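Local coordinates for glycoside Hydrolase (Bacteroides uniformis, PDB 5T9X), which probably hydrolyses agarose, as a family 16 glycoside hydrolase of a gut bacterium's agarose-degrading pathway, at residues I122-P127 with P145-G150; N172-A176 with G313-T317; W258-L264 with T291-M297. One frame throughout, in Å; residues are numbered along the deposited sequence.

Interaction 1: I122-P127 with P145-G150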
ATOM      1  N   ILE A 122      -5.161  -9.838   5.365  1.00 26.29           N
ATOM      2  CA  ILE A 122      -4.332  -9.367   6.452  1.00 27.46           C
ATOM      3  C   ILE A 122      -5.233  -9.022   7.607  1.00 28.67           C
ATOM      4  O   ILE A 122      -6.033  -8.125   7.482  1.00 26.50           O
ATOM      5  CB  ILE A 122      -3.531  -8.136   6.034  1.00 27.69           C
ATOM      6  CG1 ILE A 122      -2.689  -8.485   4.828  1.00 26.91           C
ATOM      7  CG2 ILE A 122      -2.634  -7.635   7.182  1.00 28.19           C
ATOM      8  CD1 ILE A 122      -1.783  -7.362   4.407  1.00 28.44           C
ATOM      9  N   GLU A 123      -5.094  -9.727   8.730  1.00 33.17           N
ATOM     10  CA  GLU A 123      -5.929  -9.449   9.903  1.00 37.34           C
ATOM     11  C   GLU A 123      -5.260  -8.544  10.952  1.00 33.80           C
ATOM     12  O   GLU A 123      -4.064  -8.318  10.927  1.00 30.53           O
ATOM     13  CB  GLU A 123      -6.524 -10.744  10.521  1.00 44.24           C
ATOM     14  CG  GLU A 123      -5.599 -11.776  11.181  1.00 51.51           C
ATOM     15  CD  GLU A 123      -6.367 -12.766  12.105  1.00 59.04           C
ATOM     16  OE1 GLU A 123      -7.584 -13.004  11.862  1.00 62.35           O
ATOM     17  OE2 GLU A 123      -5.769 -13.297  13.086  1.00 58.15           O
ATOM     18  N   THR A 124      -6.083  -8.028  11.856  1.00 33.18           N
ATOM     19  CA  THR A 124      -5.646  -7.242  12.988  1.00 33.15           C
ATOM     20  C   THR A 124      -6.254  -7.770  14.291  1.00 32.28           C
ATOM     21  O   THR A 124      -7.437  -8.016  14.357  1.00 36.24           O
ATOM     22  CB  THR A 124      -6.065  -5.799  12.776  1.00 32.47           C
ATOM     23  OG1 THR A 124      -5.494  -5.362  11.549  1.00 35.39           O
ATOM     24  CG2 THR A 124      -5.574  -4.906  13.885  1.00 32.78           C
ATOM     25  N   SER A 125      -5.436  -7.929  15.320  1.00 31.46           N
ATOM     26  CA  SER A 125      -5.905  -8.357  16.621  1.00 31.02           C
ATOM     27  C   SER A 125      -5.093  -7.665  17.676  1.00 30.87           C
ATOM     28  O   SER A 125      -4.126  -6.991  17.367  1.00 32.51           O
ATOM     29  CB  SER A 125      -5.786  -9.875  16.771  1.00 30.47           C
ATOM     30  OG  SER A 125      -4.444 -10.287  16.964  1.00 31.27           O
ATOM     31  N   ARG A 126      -5.496  -7.852  18.922  1.00 31.47           N
ATOM     32  CA  ARG A 126      -4.746  -7.383  20.072  1.00 31.87           C
ATOM     33  C   ARG A 126      -5.017  -8.333  21.235  1.00 33.74           C
ATOM     34  O   ARG A 126      -6.081  -8.269  21.844  1.00 31.24           O
ATOM     35  CB  ARG A 126      -5.140  -5.938  20.429  1.00 30.51           C
ATOM     36  CG  ARG A 126      -4.347  -5.376  21.594  1.00 28.58           C
ATOM     37  CD  ARG A 126      -4.733  -3.962  21.955  1.00 28.04           C
ATOM     38  NE  ARG A 126      -4.484  -3.011  20.875  1.00 28.26           N
ATOM     39  CZ  ARG A 126      -5.358  -2.116  20.404  1.00 29.01           C
ATOM     40  NH1 ARG A 126      -6.568  -1.983  20.920  1.00 28.34           N
ATOM     41  NH2 ARG A 126      -5.015  -1.317  19.391  1.00 30.97           N
ATOM     42  N   PRO A 127      -4.060  -9.208  21.560  1.00 37.97           N
ATOM     43  CA  PRO A 127      -4.210 -10.076  22.733  1.00 41.42           C
ATOM     44  C   PRO A 127      -4.392  -9.324  24.071  1.00 45.94           C
ATOM     45  O   PRO A 127      -4.133  -8.118  24.151  1.00 47.74           O
ATOM     46  CB  PRO A 127      -2.891 -10.847  22.770  1.00 40.26           C
ATOM     47  CG  PRO A 127      -2.298 -10.695  21.429  1.00 40.43           C
ATOM     48  CD  PRO A 127      -2.746  -9.375  20.925  1.00 39.08           C
ATOM     49  N   PRO A 145      -0.901   0.007  24.264  1.00 35.13           N
ATOM     50  CA  PRO A 145      -0.809  -1.404  23.920  1.00 33.45           C
ATOM     51  C   PRO A 145      -0.526  -1.575  22.433  1.00 31.38           C
ATOM     52  O   PRO A 145      -1.056  -0.831  21.600  1.00 31.07           O
ATOM     53  CB  PRO A 145      -2.193  -1.958  24.268  1.00 34.35           C
ATOM     54  CG  PRO A 145      -2.860  -0.908  25.099  1.00 36.35           C
ATOM     55  CD  PRO A 145      -2.273   0.390  24.637  1.00 36.11           C
ATOM     56  N   GLY A 146       0.322  -2.549  22.120  1.00 29.93           N
ATOM     57  CA  GLY A 146       0.621  -2.924  20.752  1.00 29.10           C
ATOM     58  C   GLY A 146      -0.592  -3.400  19.978  1.00 28.36           C
ATOM     59  O   GLY A 146      -1.587  -3.814  20.564  1.00 27.83           O
ATOM     60  N   THR A 147      -0.498  -3.319  18.656  1.00 26.98           N
ATOM     61  CA  THR A 147      -1.538  -3.785  17.772  1.00 27.14           C
ATOM     62  C   THR A 147      -0.910  -4.768  16.796  1.00 26.14           C
ATOM     63  O   THR A 147      -0.034  -4.394  16.049  1.00 26.73           O
ATOM     64  CB  THR A 147      -2.146  -2.601  17.043  1.00 28.10           C
ATOM     65  OG1 THR A 147      -2.514  -1.599  18.011  1.00 29.48           O
ATOM     66  CG2 THR A 147      -3.353  -3.036  16.269  1.00 28.79           C
ATOM     67  N   TYR A 148      -1.322  -6.028  16.840  1.00 25.26           N
ATOM     68  CA  TYR A 148      -0.775  -7.043  15.956  1.00 26.29           C
ATOM     69  C   TYR A 148      -1.468  -6.940  14.607  1.00 26.09           C
ATOM     70  O   TYR A 148      -2.690  -6.777  14.542  1.00 25.72           O
ATOM     71  CB  TYR A 148      -1.021  -8.450  16.487  1.00 28.31           C
ATOM     72  CG  TYR A 148      -0.209  -8.926  17.652  1.00 29.25           C
ATOM     73  CD1 TYR A 148       0.693  -8.098  18.332  1.00 30.74           C
ATOM     74  CD2 TYR A 148      -0.387 -10.236  18.122  1.00 31.05           C
ATOM     75  CE1 TYR A 148       1.427  -8.578  19.416  1.00 30.90           C
ATOM     76  CE2 TYR A 148       0.340 -10.724  19.200  1.00 31.63           C
ATOM     77  CZ  TYR A 148       1.247  -9.892  19.841  1.00 31.67           C
ATOM     78  OH  TYR A 148       1.966 -10.382  20.894  1.00 32.62           O
ATOM     79  N   THR A 149      -0.689  -7.037  13.535  1.00 24.62           N
ATOM     80  CA  THR A 149      -1.245  -7.090  12.204  1.00 23.54           C
ATOM     81  C   THR A 149      -0.245  -7.762  11.284  1.00 21.91           C
ATOM     82  O   THR A 149       0.634  -8.489  11.765  1.00 23.38           O
ATOM     83  CB  THR A 149      -1.686  -5.693  11.732  1.00 25.37           C
ATOM     84  OG1 THR A 149      -2.476  -5.816  10.551  1.00 24.44           O
ATOM     85  CG2 THR A 149      -0.490  -4.787  11.464  1.00 26.63           C
ATOM     86  N   GLY A 150      -0.371  -7.572   9.981  1.00 20.42           N
ATOM     87  CA  GLY A 150       0.500  -8.274   9.031  1.00 20.33           C
ATOM     88  C   GLY A 150       1.159  -7.430   7.958  1.00 19.57           C
ATOM     89  O   GLY A 150       0.709  -6.344   7.663  1.00 20.11           O
TER
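A single antiparallel bridge, the hydrogen-bonded pair Ser125 and Tyr148, joins the loop 122-127 to strand 140-154. Ser125 N donates to Tyr148 O at 3.1 Å, and Tyr148 N returns a bond to Ser125 O at 3.0 Å. Next along the strand, Thr149 OG1 donates to Glu123 O at 3.0 Å; the hydroxyl comes from above the carbonyl plane. Ile122 lays its CG2 methyl against the backbone of Gly150.

Strand 119-122 belongs to one sheet of the GH16 beta-sandwich and strand 140-154 to the other, so the loop leaving the first sheet is tied here to a strand of the second. Met303 of strand 298-304 packs against Ile122, Thr124 and Thr149.

Arg126 reaches across edge-on. Its chain runs extended through CG, anti to the backbone N (chi1 -178°), then bends at chi3 (-62°), which turns the guanidinium edge to the strand. Arg126 NE donates to Gly146 O at 3.0 Å and Arg126 NH2 to Thr147 OG1 at 2.9 Å, the latter nearly straight at 172°, and both acceptors lie in the guanidinium plane, fixing its rotation. NH1 bonds Pro316 O, and Thr147 OG1 also bonds Asp305. Pro127 lies over one face of the Tyr148 ring in a CH-pi contact, with CD 3.9 Å from the ring centroid, while Pro127 CG comes within 3.5 Å of Tyr148 CE2 toward the rim.

Interaction 2: N172-A176 with G313-T317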
ATOM      1  N   ASN A 172     -12.409  -1.702   6.850  1.00 25.97           N
ATOM      2  CA  ASN A 172     -13.316  -0.821   7.593  1.00 27.90           C
ATOM      3  C   ASN A 172     -12.780  -0.647   9.026  1.00 27.68           C
ATOM      4  O   ASN A 172     -13.352  -1.139   9.985  1.00 27.88           O
ATOM      5  CB  ASN A 172     -14.731  -1.388   7.571  1.00 28.83           C
ATOM      6  CG  ASN A 172     -15.776  -0.467   8.219  1.00 30.88           C
ATOM      7  OD1 ASN A 172     -15.533   0.680   8.599  1.00 32.88           O
ATOM      8  ND2 ASN A 172     -16.955  -0.999   8.358  1.00 32.86           N
ATOM      9  N   SER A 173     -11.699   0.117   9.126  1.00 28.14           N
ATOM     10  CA  SER A 173     -10.825   0.151  10.281  1.00 27.33           C
ATOM     11  C   SER A 173     -10.110   1.493  10.362  1.00 27.40           C
ATOM     12  O   SER A 173      -9.880   2.168   9.347  1.00 24.92           O
ATOM     13  CB  SER A 173      -9.792  -0.949  10.122  1.00 28.57           C
ATOM     14  OG  SER A 173      -9.075  -1.129  11.328  1.00 32.20           O
ATOM     15  N   THR A 174      -9.746   1.906  11.565  1.00 27.92           N
ATOM     16  CA  THR A 174      -8.862   3.076  11.679  1.00 27.47           C
ATOM     17  C   THR A 174      -7.405   2.738  11.278  1.00 25.55           C
ATOM     18  O   THR A 174      -6.598   3.620  11.057  1.00 24.56           O
ATOM     19  CB  THR A 174      -8.920   3.677  13.088  1.00 28.39           C
ATOM     20  OG1 THR A 174      -8.562   2.686  14.056  1.00 28.19           O
ATOM     21  CG2 THR A 174     -10.308   4.195  13.372  1.00 29.80           C
ATOM     22  N   MET A 175      -7.081   1.459  11.202  1.00 25.92           N
ATOM     23  CA  MET A 175      -5.812   1.004  10.626  1.00 26.74           C
ATOM     24  C   MET A 175      -5.660   1.475   9.186  1.00 24.40           C
ATOM     25  O   MET A 175      -6.634   1.543   8.443  1.00 24.24           O
ATOM     26  CB  MET A 175      -5.769  -0.524  10.597  1.00 29.10           C
ATOM     27  CG  MET A 175      -5.867  -1.237  11.946  1.00 31.14           C
ATOM     28  SD  MET A 175      -4.345  -1.044  12.884  1.00 33.80           S
ATOM     29  CE  MET A 175      -3.294  -2.230  12.046  1.00 34.72           C
ATOM     30  N   ALA A 176      -4.426   1.752   8.789  1.00 22.20           N
ATOM     31  CA  ALA A 176      -4.099   1.975   7.391  1.00 21.22           C
ATOM     32  C   ALA A 176      -4.130   0.650   6.641  1.00 19.96           C
ATOM     33  O   ALA A 176      -3.648  -0.349   7.156  1.00 18.40           O
ATOM     34  CB  ALA A 176      -2.727   2.601   7.267  1.00 21.27           C
ATOM     35  N   GLY A 313      -5.412   9.208  19.228  1.00 27.97           N
ATOM     36  CA  GLY A 313      -6.611   8.447  19.559  1.00 28.05           C
ATOM     37  C   GLY A 313      -7.231   7.597  18.445  1.00 29.53           C
ATOM     38  O   GLY A 313      -8.336   7.068  18.620  1.00 28.52           O
ATOM     39  N   LEU A 314      -6.547   7.429  17.309  1.00 29.15           N
ATOM     40  CA  LEU A 314      -7.113   6.626  16.207  1.00 29.12           C
ATOM     41  C   LEU A 314      -6.568   5.194  16.125  1.00 29.12           C
ATOM     42  O   LEU A 314      -6.734   4.528  15.101  1.00 31.94           O
ATOM     43  CB  LEU A 314      -6.985   7.382  14.868  1.00 28.76           C
ATOM     44  CG  LEU A 314      -7.970   8.544  14.845  1.00 29.04           C
ATOM     45  CD1 LEU A 314      -7.483   9.670  13.974  1.00 30.85           C
ATOM     46  CD2 LEU A 314      -9.321   8.086  14.368  1.00 30.66           C
ATOM     47  N   SER A 315      -5.936   4.704  17.190  1.00 29.19           N
ATOM     48  CA  SER A 315      -5.607   3.286  17.286  1.00 29.10           C
ATOM     49  C   SER A 315      -6.954   2.557  17.435  1.00 31.29           C
ATOM     50  O   SER A 315      -7.886   3.121  18.001  1.00 33.18           O
ATOM     51  CB  SER A 315      -4.678   3.025  18.463  1.00 29.15           C
ATOM     52  OG  SER A 315      -4.313   1.648  18.566  1.00 31.02           O
ATOM     53  N   PRO A 316      -7.103   1.347  16.856  1.00 33.55           N
ATOM     54  CA  PRO A 316      -8.386   0.648  17.019  1.00 33.62           C
ATOM     55  C   PRO A 316      -8.630   0.198  18.455  1.00 34.83           C
ATOM     56  O   PRO A 316      -7.714  -0.316  19.101  1.00 35.01           O
ATOM     57  CB  PRO A 316      -8.255  -0.585  16.128  1.00 32.80           C
ATOM     58  CG  PRO A 316      -7.112  -0.316  15.252  1.00 33.99           C
ATOM     59  CD  PRO A 316      -6.202   0.636  15.937  1.00 33.28           C
ATOM     60  N   THR A 317      -9.866   0.374  18.923  1.00 36.15           N
ATOM     61  CA  THR A 317     -10.273  -0.033  20.284  1.00 34.95           C
ATOM     62  C   THR A 317     -10.417  -1.544  20.342  1.00 34.99           C
ATOM     63  O   THR A 317     -10.622  -2.206  19.323  1.00 35.98           O
ATOM     64  CB  THR A 317     -11.622   0.617  20.709  1.00 32.99           C
ATOM     65  OG1 THR A 317     -12.698   0.104  19.900  1.00 34.66           O
ATOM     66  CG2 THR A 317     -11.575   2.133  20.573  1.00 30.98           C
TER
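The peptide carbonyl of Leu314 is the flat group that meets Thr174, whose hydroxyl comes from above the carbonyl plane, 41° out of it. Thr174 OG1 donates to Leu314 O at 2.8 Å. With OG1 set between its own backbone N and carbonyl carbon (chi1 57°), the hydroxyl faces segment 313-317, while Thr174 CG2 approaches Leu314 CD2 at 4.1 Å. Thr174 OG1 also packs 3.5 Å from Pro316 CG. The nearby Pro316 N carries no hydrogen to donate.

Pro316 is also met by Met175, crossing it at about a right angle. The methionine chain is folded at both chi2 (-72°) and chi3, which brings two of its atoms to the proline: Met175 CG and Pro316 CG are 3.7 Å apart, and SD touches the same ring carbon. A valine in place of Thr174 would probably leave Leu314 O without the hydroxyl that donates to it.

Nearby polar groups hold both backbones. Arg309 bonds Thr174 O, and Arg200 binds Gly313 O and Ser315 O. Ser173 OG, which bonds Asn327, also accepts from Met175 N at 3.3 Å. That last bond defines an ST turn just ahead of strand 176-182; segment 313-317, which this turn meets through Thr174 and Met175, follows a Schellman motif in which Gly313 is the C-prime residue ending helix 307-310.

Interaction 3: W258-L264 with T291-M297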
ATOM      1  N   TRP A 258       4.632   3.730 -13.223  1.00 17.73           N
ATOM      2  CA  TRP A 258       5.946   4.249 -12.971  1.00 17.69           C
ATOM      3  C   TRP A 258       6.643   4.238 -14.313  1.00 19.49           C
ATOM      4  O   TRP A 258       7.227   3.232 -14.719  1.00 19.50           O
ATOM      5  CB  TRP A 258       6.658   3.337 -11.958  1.00 17.01           C
ATOM      6  CG  TRP A 258       8.023   3.741 -11.585  1.00 16.29           C
ATOM      7  CD1 TRP A 258       8.651   4.921 -11.867  1.00 16.38           C
ATOM      8  CD2 TRP A 258       8.929   2.988 -10.805  1.00 16.01           C
ATOM      9  NE1 TRP A 258       9.911   4.915 -11.347  1.00 16.88           N
ATOM     10  CE2 TRP A 258      10.101   3.747 -10.673  1.00 16.07           C
ATOM     11  CE3 TRP A 258       8.866   1.738 -10.196  1.00 16.21           C
ATOM     12  CZ2 TRP A 258      11.197   3.291  -9.996  1.00 16.17           C
ATOM     13  CZ3 TRP A 258       9.949   1.281  -9.513  1.00 15.94           C
ATOM     14  CH2 TRP A 258      11.101   2.048  -9.413  1.00 16.48           C
ATOM     15  N   LYS A 259       6.604   5.364 -14.996  1.00 21.46           N
ATOM     16  CA  LYS A 259       7.022   5.419 -16.383  1.00 24.80           C
ATOM     17  C   LYS A 259       8.537   5.657 -16.541  1.00 24.55           C
ATOM     18  O   LYS A 259       9.191   5.025 -17.351  1.00 25.67           O
ATOM     19  CB  LYS A 259       6.186   6.490 -17.092  1.00 28.25           C
ATOM     20  CG  LYS A 259       6.496   6.644 -18.548  1.00 32.30           C
ATOM     21  CD  LYS A 259       5.492   7.561 -19.229  1.00 37.17           C
ATOM     22  CE  LYS A 259       6.031   7.886 -20.623  1.00 41.11           C
ATOM     23  NZ  LYS A 259       5.023   8.608 -21.431  1.00 45.50           N
ATOM     24  N   ASP A 260       9.075   6.607 -15.800  1.00 25.27           N
ATOM     25  CA  ASP A 260      10.509   6.873 -15.760  1.00 25.59           C
ATOM     26  C   ASP A 260      10.806   7.553 -14.408  1.00 24.70           C
ATOM     27  O   ASP A 260       9.894   7.704 -13.610  1.00 25.43           O
ATOM     28  CB  ASP A 260      10.933   7.666 -17.001  1.00 26.13           C
ATOM     29  CG  ASP A 260      10.326   9.029 -17.058  1.00 29.54           C
ATOM     30  OD1 ASP A 260      10.370   9.757 -16.048  1.00 30.38           O
ATOM     31  OD2 ASP A 260       9.815   9.400 -18.138  1.00 34.47           O
ATOM     32  N   PRO A 261      12.061   7.953 -14.132  1.00 24.82           N
ATOM     33  CA  PRO A 261      12.294   8.496 -12.776  1.00 24.42           C
ATOM     34  C   PRO A 261      11.636   9.830 -12.417  1.00 23.42           C
ATOM     35  O   PRO A 261      11.651  10.197 -11.244  1.00 22.33           O
ATOM     36  CB  PRO A 261      13.823   8.621 -12.703  1.00 24.88           C
ATOM     37  CG  PRO A 261      14.334   7.655 -13.727  1.00 25.19           C
ATOM     38  CD  PRO A 261      13.338   7.759 -14.849  1.00 25.04           C
ATOM     39  N   PHE A 262      11.065  10.527 -13.400  1.00 22.79           N
ATOM     40  CA  PHE A 262      10.322  11.754 -13.172  1.00 22.69           C
ATOM     41  C   PHE A 262       8.864  11.705 -13.631  1.00 22.46           C
ATOM     42  O   PHE A 262       8.267  12.746 -13.821  1.00 21.91           O
ATOM     43  CB  PHE A 262      11.088  12.915 -13.820  1.00 24.09           C
ATOM     44  CG  PHE A 262      12.429  13.143 -13.190  1.00 26.28           C
ATOM     45  CD1 PHE A 262      12.525  13.777 -11.970  1.00 27.28           C
ATOM     46  CD2 PHE A 262      13.590  12.630 -13.770  1.00 30.32           C
ATOM     47  CE1 PHE A 262      13.749  13.942 -11.339  1.00 30.11           C
ATOM     48  CE2 PHE A 262      14.821  12.791 -13.153  1.00 30.31           C
ATOM     49  CZ  PHE A 262      14.897  13.455 -11.935  1.00 31.36           C
ATOM     50  N   ASN A 263       8.279  10.510 -13.779  1.00 22.43           N
ATOM     51  CA  ASN A 263       6.890  10.383 -14.194  1.00 22.68           C
ATOM     52  C   ASN A 263       6.173   9.204 -13.556  1.00 21.06           C
ATOM     53  O   ASN A 263       6.505   8.053 -13.818  1.00 19.34           O
ATOM     54  CB  ASN A 263       6.772  10.298 -15.709  1.00 25.59           C
ATOM     55  CG  ASN A 263       6.989  11.654 -16.388  1.00 30.05           C
ATOM     56  OD1 ASN A 263       6.117  12.540 -16.361  1.00 31.44           O
ATOM     57  ND2 ASN A 263       8.183  11.836 -16.969  1.00 31.97           N
ATOM     58  N   LEU A 264       5.213   9.541 -12.702  1.00 19.93           N
ATOM     59  CA  LEU A 264       4.194   8.628 -12.203  1.00 21.09           C
ATOM     60  C   LEU A 264       2.818   9.064 -12.681  1.00 21.14           C
ATOM     61  O   LEU A 264       2.562  10.257 -12.814  1.00 22.56           O
ATOM     62  CB  LEU A 264       4.168   8.604 -10.671  1.00 19.77           C
ATOM     63  CG  LEU A 264       5.524   8.389 -10.040  1.00 19.84           C
ATOM     64  CD1 LEU A 264       5.479   8.643  -8.535  1.00 19.63           C
ATOM     65  CD2 LEU A 264       6.040   7.001 -10.362  1.00 19.95           C
ATOM     66  N   THR A 291      18.841  11.755  -9.737  1.00 19.74           N
ATOM     67  CA  THR A 291      18.479  10.453 -10.336  1.00 20.10           C
ATOM     68  C   THR A 291      16.968  10.285 -10.533  1.00 20.19           C
ATOM     69  O   THR A 291      16.574   9.596 -11.448  1.00 20.52           O
ATOM     70  CB  THR A 291      18.980   9.227  -9.532  1.00 19.77           C
ATOM     71  OG1 THR A 291      18.405   9.232  -8.220  1.00 20.64           O
ATOM     72  CG2 THR A 291      20.484   9.209  -9.428  1.00 19.65           C
ATOM     73  N   GLY A 292      16.151  10.926  -9.676  1.00 19.81           N
ATOM     74  CA  GLY A 292      14.722  10.679  -9.601  1.00 18.37           C
ATOM     75  C   GLY A 292      14.427   9.326  -8.990  1.00 17.84           C
ATOM     76  O   GLY A 292      15.283   8.734  -8.279  1.00 17.73           O
ATOM     77  N   LEU A 293      13.208   8.858  -9.238  1.00 17.10           N
ATOM     78  CA  LEU A 293      12.773   7.541  -8.802  1.00 18.27           C
ATOM     79  C   LEU A 293      13.348   6.493  -9.749  1.00 18.73           C
ATOM     80  O   LEU A 293      12.755   6.173 -10.775  1.00 17.67           O
ATOM     81  CB  LEU A 293      11.250   7.436  -8.781  1.00 18.92           C
ATOM     82  CG  LEU A 293      10.567   8.353  -7.751  1.00 19.18           C
ATOM     83  CD1 LEU A 293       9.065   8.476  -8.030  1.00 18.90           C
ATOM     84  CD2 LEU A 293      10.830   7.850  -6.345  1.00 19.40           C
ATOM     85  N   SER A 294      14.496   5.956  -9.363  1.00 19.08           N
ATOM     86  CA  SER A 294      15.343   5.191 -10.238  1.00 20.45           C
ATOM     87  C   SER A 294      15.724   3.832  -9.689  1.00 20.98           C
ATOM     88  O   SER A 294      16.274   3.027 -10.410  1.00 22.55           O
ATOM     89  CB  SER A 294      16.620   5.995 -10.478  1.00 20.50           C
ATOM     90  OG  SER A 294      17.245   6.304  -9.221  1.00 21.58           O
ATOM     91  N   LYS A 295      15.472   3.557  -8.427  1.00 22.43           N
ATOM     92  CA  LYS A 295      16.016   2.330  -7.818  1.00 24.12           C
ATOM     93  C   LYS A 295      14.933   1.300  -7.824  1.00 24.66           C
ATOM     94  O   LYS A 295      13.774   1.635  -7.649  1.00 26.46           O
ATOM     95  CB  LYS A 295      16.467   2.585  -6.389  1.00 23.82           C
ATOM     96  CG  LYS A 295      17.578   3.594  -6.323  1.00 23.98           C
ATOM     97  CD  LYS A 295      17.986   3.797  -4.897  1.00 25.54           C
ATOM     98  CE  LYS A 295      19.015   4.914  -4.743  1.00 26.37           C
ATOM     99  NZ  LYS A 295      19.296   5.146  -3.290  1.00 26.68           N
ATOM    100  N   GLU A 296      15.291   0.054  -8.036  1.00 25.06           N
ATOM    101  CA  GLU A 296      14.285  -0.991  -8.088  1.00 27.05           C
ATOM    102  C   GLU A 296      13.642  -1.206  -6.709  1.00 24.68           C
ATOM    103  O   GLU A 296      14.271  -0.988  -5.675  1.00 23.93           O
ATOM    104  CB  GLU A 296      14.863  -2.287  -8.697  1.00 31.00           C
ATOM    105  CG  GLU A 296      16.031  -2.924  -7.963  1.00 35.31           C
ATOM    106  CD  GLU A 296      16.495  -4.232  -8.604  1.00 40.26           C
ATOM    107  OE1 GLU A 296      16.516  -4.291  -9.869  1.00 42.50           O
ATOM    108  OE2 GLU A 296      16.851  -5.185  -7.834  1.00 42.52           O
ATOM    109  N   MET A 297      12.380  -1.608  -6.690  1.00 23.09           N
ATOM    110  CA  MET A 297      11.652  -1.672  -5.433  1.00 23.16           C
ATOM    111  C   MET A 297      10.965  -3.017  -5.171  1.00 23.32           C
ATOM    112  O   MET A 297      10.519  -3.709  -6.087  1.00 21.17           O
ATOM    113  CB  MET A 297      10.618  -0.548  -5.388  1.00 22.92           C
ATOM    114  CG  MET A 297      11.197   0.850  -5.441  1.00 22.04           C
ATOM    115  SD  MET A 297       9.899   2.091  -5.504  1.00 22.73           S
ATOM    116  CE  MET A 297      10.834   3.559  -5.938  1.00 23.69           C
TER
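Two hydrogen bonds connect Trp258 and Pro261 to Leu293, one given by an indole N-H, the other by a backbone N-H, both to backbone carbonyls. Leu293 N donates to Pro261 O at 2.9 Å, in the carbonyl plane and on a lone pair. Trp258 NE1 donates to Leu293 O at 3.2 Å; that oxygen lies in the indole plane, whereas the donor stands above the carbonyl plane, and the bond is bent to 140°. With CG anti to the backbone N (chi1 -180°), the indole extends toward segment 291-297. Lys295 O meets the ring edge as well, 3.2 Å from Trp258 CH2.

Met297 brings CE to 3.8 Å from Trp258 CH2, and its SD makes an oblique Met-aromatic contact with the six-membered ring. Leu264 CD1 and Leu293 CD1 meet at 3.6 Å, their side chains crossing at about a right angle. Gly292 CA forms an off-centre CH-pi contact with the Phe262 ring, 4.1 Å from its centroid. Lacking a side chain and with positive phi, Gly292 passes close against Pro261 O and this ring.

Within the hairpin, Asp260 OD1 accepts from Phe262 N at 2.8 Å, an Asx turn that braces the type I turn 260-263; Asn263 ND2 grips the same carboxylate through both oxygens. A classic beta bulge places Lys259 and Asp260 opposite Asn263.

Strands 252-260 and 263-268 lie in one sheet, and segment 291-297 leads into strand 298-304 of the other; between them Trp258, Leu264 and Met297 all pack on Ile190 of strand 188-195, with His219 of strand 215-224 touching Leu264 and Leu293.

How the interactions relate
From the N terminus, interaction 1 comes first, closing a short, strand-rich excursion that includes strand 132-137. Interaction 2 opens only after it has closed, and spans a much longer loop, 172-317. Nested within that loop, interaction 3 closes the 26-residue excursion between 264 and 291, which includes strand 271-277 and helix 279-282; none of the three cross. Interactions 1 and 2 touch: Arg126 NH1 is 2.7 Å from Pro316 O, and Thr149 packs on Met175. Interaction 3 lies about 17 Å from interaction 1 between nearest atoms. On opposite sides of the chain's centre, interactions 1 and 3 each join an element of one sheet to one belonging or leading to the other, while interaction 2 joins connecting loops.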